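Local coordinates for putative epoxide hydrolase protein (Klebsiella pneumoniae subsp. pneumoniae, PDB 5BOV) that is a putative hydrolase of the alpha/beta hydrolase fold, perhaps acting on epoxides or monoacylglycerols, at residues G252-P262 and H275-H284. Residues are numbered along the deposited sequence; the frame is centred on the assembly and turned at random. Where two conformers were deposited one is given.
Sequences GANNGAPHPAP and HRDLPGAVGH
Ala-257 sets its methyl over one face of the His-284 imidazole, CB lying 3.4 Å from ND1, a CH-pi contact offset toward the rim. At the ring edge, in plane, a water meets ND1. The same water accepts from Asn-255 ND2, whose other partner is Glu-251. With chi1 at -175°, Asn-255 CG extends opposite its own N, which brings OD1 against His-284 CB (3.3 Å) and obliquely to the ring. OD1 also accepts from Ala-257 N, above the carbonyl plane, in an Asx turn. Bonds at both ends of the amide restrict its rotation. The second flat group is His-275. Pro-262 CB covers one face of it, 3.8 Å from the ring centroid. His-275 NE2 donates in the ring plane to Asp-277 OD1 (2.9 Å), from above the carboxylate plane; ND1 hydrogen-bonds Thr-249 OG1. These bonds limit rotation of the ring.

The backbones meet where the chains leave the sheet, past the parallel Gly-252/Leu-278 bridge. Within the type I beta turn from Gly-252 to Asn-255, Asn-254 N donates a hydrogen bond to Val-282 O (2.9 Å). A second water joins Asn-254 O to Ala-281 O.

Residues 252-257 meet the chain at and after the C-terminal ends of parallel strands 247-252 and 273-278; Pro-262 packs within the latter. Ala-186 of helix 175-186 touches Ala-257 and His-284. His-284 also touches Asp-110 in a probable nucleophile elbow, consistent with the catalytic histidine of this fold. Tyr-265 of helix 262-265 packs on His-275.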
loop_
_atom_site.group_PDB
_atom_site.type_symbol
_atom_site.label_atom_id
_atom_site.label_comp_id
_atom_site.label_asym_id
_atom_site.label_seq_id
_atom_site.Cartn_x
_atom_site.Cartn_y
_atom_site.Cartn_z
ATOM N N GLY A 252 14.252 -3.774 -3.418
ATOM C CA GLY A 252 15.070 -3.205 -4.503
ATOM C C GLY A 252 16.401 -2.780 -3.978
ATOM O O GLY A 252 16.535 -2.343 -2.804
ATOM N N ALA A 253 17.453 -2.863 -4.794
ATOM C CA ALA A 253 18.801 -2.487 -4.342
ATOM C C ALA A 253 19.013 -0.992 -4.158
ATOM O O ALA A 253 19.926 -0.560 -3.468
ATOM C CB ALA A 253 19.791 -3.015 -5.346
ATOM N N ASN A 254 18.178 -0.175 -4.795
ATOM C CA ASN A 254 18.345 1.262 -4.675
ATOM C C ASN A 254 17.134 1.927 -4.057
ATOM O O ASN A 254 16.734 2.971 -4.450
ATOM C CB ASN A 254 18.685 1.819 -6.053
ATOM C CG ASN A 254 20.063 1.367 -6.502
ATOM O OD1 ASN A 254 21.021 2.095 -6.302
ATOM N ND2 ASN A 254 20.180 0.165 -7.073
ATOM N N ASN A 255 16.581 1.294 -3.041
ATOM C CA ASN A 255 15.492 1.867 -2.264
ATOM C C ASN A 255 16.010 2.857 -1.256
ATOM O O ASN A 255 16.743 2.459 -0.286
ATOM C CB ASN A 255 14.764 0.707 -1.552
ATOM C CG ASN A 255 13.538 1.151 -0.805
ATOM O OD1 ASN A 255 13.152 2.321 -0.817
ATOM N ND2 ASN A 255 12.891 0.202 -0.167
ATOM N N GLY A 256 15.627 4.114 -1.399
ATOM C CA GLY A 256 16.038 5.145 -0.455
ATOM C C GLY A 256 15.140 5.341 0.741
ATOM O O GLY A 256 15.447 6.103 1.668
ATOM N N ALA A 257 13.975 4.726 0.710
ATOM C CA ALA A 257 13.029 4.809 1.768
ATOM C C ALA A 257 13.431 3.810 2.851
ATOM O O ALA A 257 14.185 2.885 2.591
ATOM C CB ALA A 257 11.667 4.465 1.261
ATOM N N PRO A 258 12.994 4.090 4.106
ATOM C CA PRO A 258 13.376 3.204 5.220
ATOM C C PRO A 258 12.777 1.797 5.008
ATOM O O PRO A 258 11.638 1.675 4.541
ATOM C CB PRO A 258 12.726 3.857 6.434
ATOM C CG PRO A 258 12.273 5.222 6.012
ATOM C CD PRO A 258 12.118 5.219 4.536
ATOM N N HIS A 259 13.600 0.774 5.178
ATOM C CA HIS A 259 13.130 -0.602 5.019
ATOM C C HIS A 259 13.953 -1.541 5.870
ATOM O O HIS A 259 15.113 -1.286 6.092
ATOM C CB HIS A 259 13.177 -1.030 3.528
ATOM C CG HIS A 259 14.522 -0.967 2.885
ATOM N ND1 HIS A 259 15.077 0.186 2.425
ATOM C CD2 HIS A 259 15.428 -1.935 2.626
ATOM C CE1 HIS A 259 16.262 -0.067 1.874
ATOM N NE2 HIS A 259 16.499 -1.358 1.994
ATOM N N PRO A 260 13.329 -2.657 6.330
ATOM C CA PRO A 260 14.108 -3.642 7.089
ATOM C C PRO A 260 15.006 -4.510 6.251
ATOM O O PRO A 260 14.813 -4.696 5.034
ATOM C CB PRO A 260 13.025 -4.521 7.764
ATOM C CG PRO A 260 11.750 -4.144 7.197
ATOM C CD PRO A 260 11.909 -3.052 6.197
ATOM N N ALA A 261 16.015 -5.071 6.896
ATOM C CA ALA A 261 16.832 -6.045 6.248
ATOM C C ALA A 261 16.010 -7.337 6.097
ATOM O O ALA A 261 15.333 -7.779 7.032
ATOM C CB ALA A 261 18.070 -6.337 7.059
ATOM N N PRO A 262 16.075 -7.986 4.924
ATOM C CA PRO A 262 15.326 -9.262 4.758
ATOM C C PRO A 262 15.482 -10.336 5.784
ATOM O O PRO A 262 14.491 -10.973 6.248
ATOM C CB PRO A 262 15.806 -9.778 3.404
ATOM C CG PRO A 262 16.166 -8.562 2.668
ATOM C CD PRO A 262 16.734 -7.569 3.684
ATOM N N HIS A 275 12.117 -14.996 -0.586
ATOM C CA HIS A 275 12.520 -13.606 -0.669
ATOM C C HIS A 275 13.291 -13.352 -1.972
ATOM O O HIS A 275 14.168 -14.150 -2.338
ATOM C CB HIS A 275 13.434 -13.180 0.499
ATOM C CG HIS A 275 13.852 -11.759 0.353
ATOM N ND1 HIS A 275 12.970 -10.713 0.490
ATOM C CD2 HIS A 275 15.027 -11.201 -0.038
ATOM C CE1 HIS A 275 13.546 -9.583 0.179
ATOM N NE2 HIS A 275 14.816 -9.852 -0.155
ATOM N N ARG A 276 13.028 -12.228 -2.627
ATOM C CA ARG A 276 13.756 -11.834 -3.849
ATOM C C ARG A 276 14.258 -10.430 -3.791
ATOM O O ARG A 276 13.487 -9.469 -3.615
ATOM C CB ARG A 276 12.905 -11.875 -5.113
ATOM C CG ARG A 276 12.393 -13.217 -5.379
ATOM C CD ARG A 276 11.602 -13.258 -6.656
ATOM N NE ARG A 276 11.200 -14.606 -6.786
ATOM C CZ ARG A 276 10.345 -14.998 -7.692
ATOM N NH1 ARG A 276 9.797 -14.135 -8.574
ATOM N NH2 ARG A 276 10.058 -16.272 -7.703
ATOM N N ASP A 277 15.569 -10.304 -3.951
ATOM C CA ASP A 277 16.202 -9.007 -4.120
ATOM C C ASP A 277 16.114 -8.728 -5.582
ATOM O O ASP A 277 16.687 -9.520 -6.418
ATOM C CB ASP A 277 17.652 -9.006 -3.599
ATOM C CG ASP A 277 17.733 -9.051 -2.077
ATOM O OD1 ASP A 277 16.923 -8.359 -1.405
ATOM O OD2 ASP A 277 18.418 -9.921 -1.520
ATOM N N LEU A 278 15.550 -7.621 -5.954
ATOM C CA LEU A 278 15.474 -7.267 -7.357
ATOM C C LEU A 278 16.752 -6.521 -7.790
ATOM O O LEU A 278 17.038 -5.496 -7.249
ATOM C CB LEU A 278 14.283 -6.391 -7.621
ATOM C CG LEU A 278 12.931 -7.034 -7.280
ATOM C CD1 LEU A 278 11.805 -6.043 -7.521
ATOM C CD2 LEU A 278 12.705 -8.311 -8.063
ATOM N N PRO A 279 17.453 -7.027 -8.782
ATOM C CA PRO A 279 18.682 -6.266 -9.198
ATOM C C PRO A 279 18.316 -4.970 -9.911
ATOM O O PRO A 279 17.242 -4.954 -10.556
ATOM C CB PRO A 279 19.349 -7.217 -10.160
ATOM C CG PRO A 279 18.257 -8.044 -10.748
ATOM C CD PRO A 279 17.133 -8.123 -9.694
ATOM N N GLY A 280 19.142 -3.917 -9.699
ATOM C CA GLY A 280 19.177 -2.778 -10.572
ATOM C C GLY A 280 18.905 -1.433 -9.937
ATOM O O GLY A 280 19.180 -1.170 -8.792
ATOM N N ALA A 281 18.337 -0.558 -10.717
ATOM C CA ALA A 281 18.051 0.799 -10.291
ATOM C C ALA A 281 16.760 0.809 -9.441
ATOM O O ALA A 281 16.264 1.911 -9.089
ATOM C CB ALA A 281 17.853 1.716 -11.522
ATOM N N VAL A 282 16.228 -0.386 -9.110
ATOM C CA VAL A 282 14.834 -0.473 -8.461
ATOM C C VAL A 282 14.855 0.044 -7.065
ATOM O O VAL A 282 15.685 -0.359 -6.206
ATOM C CB VAL A 282 14.259 -1.933 -8.428
ATOM C CG1 VAL A 282 12.826 -1.919 -7.922
ATOM C CG2 VAL A 282 14.267 -2.551 -9.818
ATOM N N GLY A 283 13.962 0.984 -6.801
ATOM C CA GLY A 283 13.805 1.648 -5.564
ATOM C C GLY A 283 12.595 1.215 -4.744
ATOM O O GLY A 283 12.323 -0.008 -4.599
ATOM N N HIS A 284 11.869 2.188 -4.267
ATOM C CA HIS A 284 10.790 2.011 -3.343
ATOM C C HIS A 284 9.477 1.554 -3.989
ATOM O O HIS A 284 8.543 1.116 -3.261
ATOM C CB HIS A 284 10.602 3.350 -2.668
ATOM C CG HIS A 284 9.556 3.384 -1.621
ATOM N ND1 HIS A 284 9.563 2.555 -0.521
ATOM C CD2 HIS A 284 8.526 4.238 -1.435
ATOM C CE1 HIS A 284 8.530 2.851 0.259
ATOM N NE2 HIS A 284 7.923 3.890 -0.249
HETATM O O HOH W 1 16.121 4.064 -7.080
HETATM O O HOH W 2 10.514 0.504 1.542
#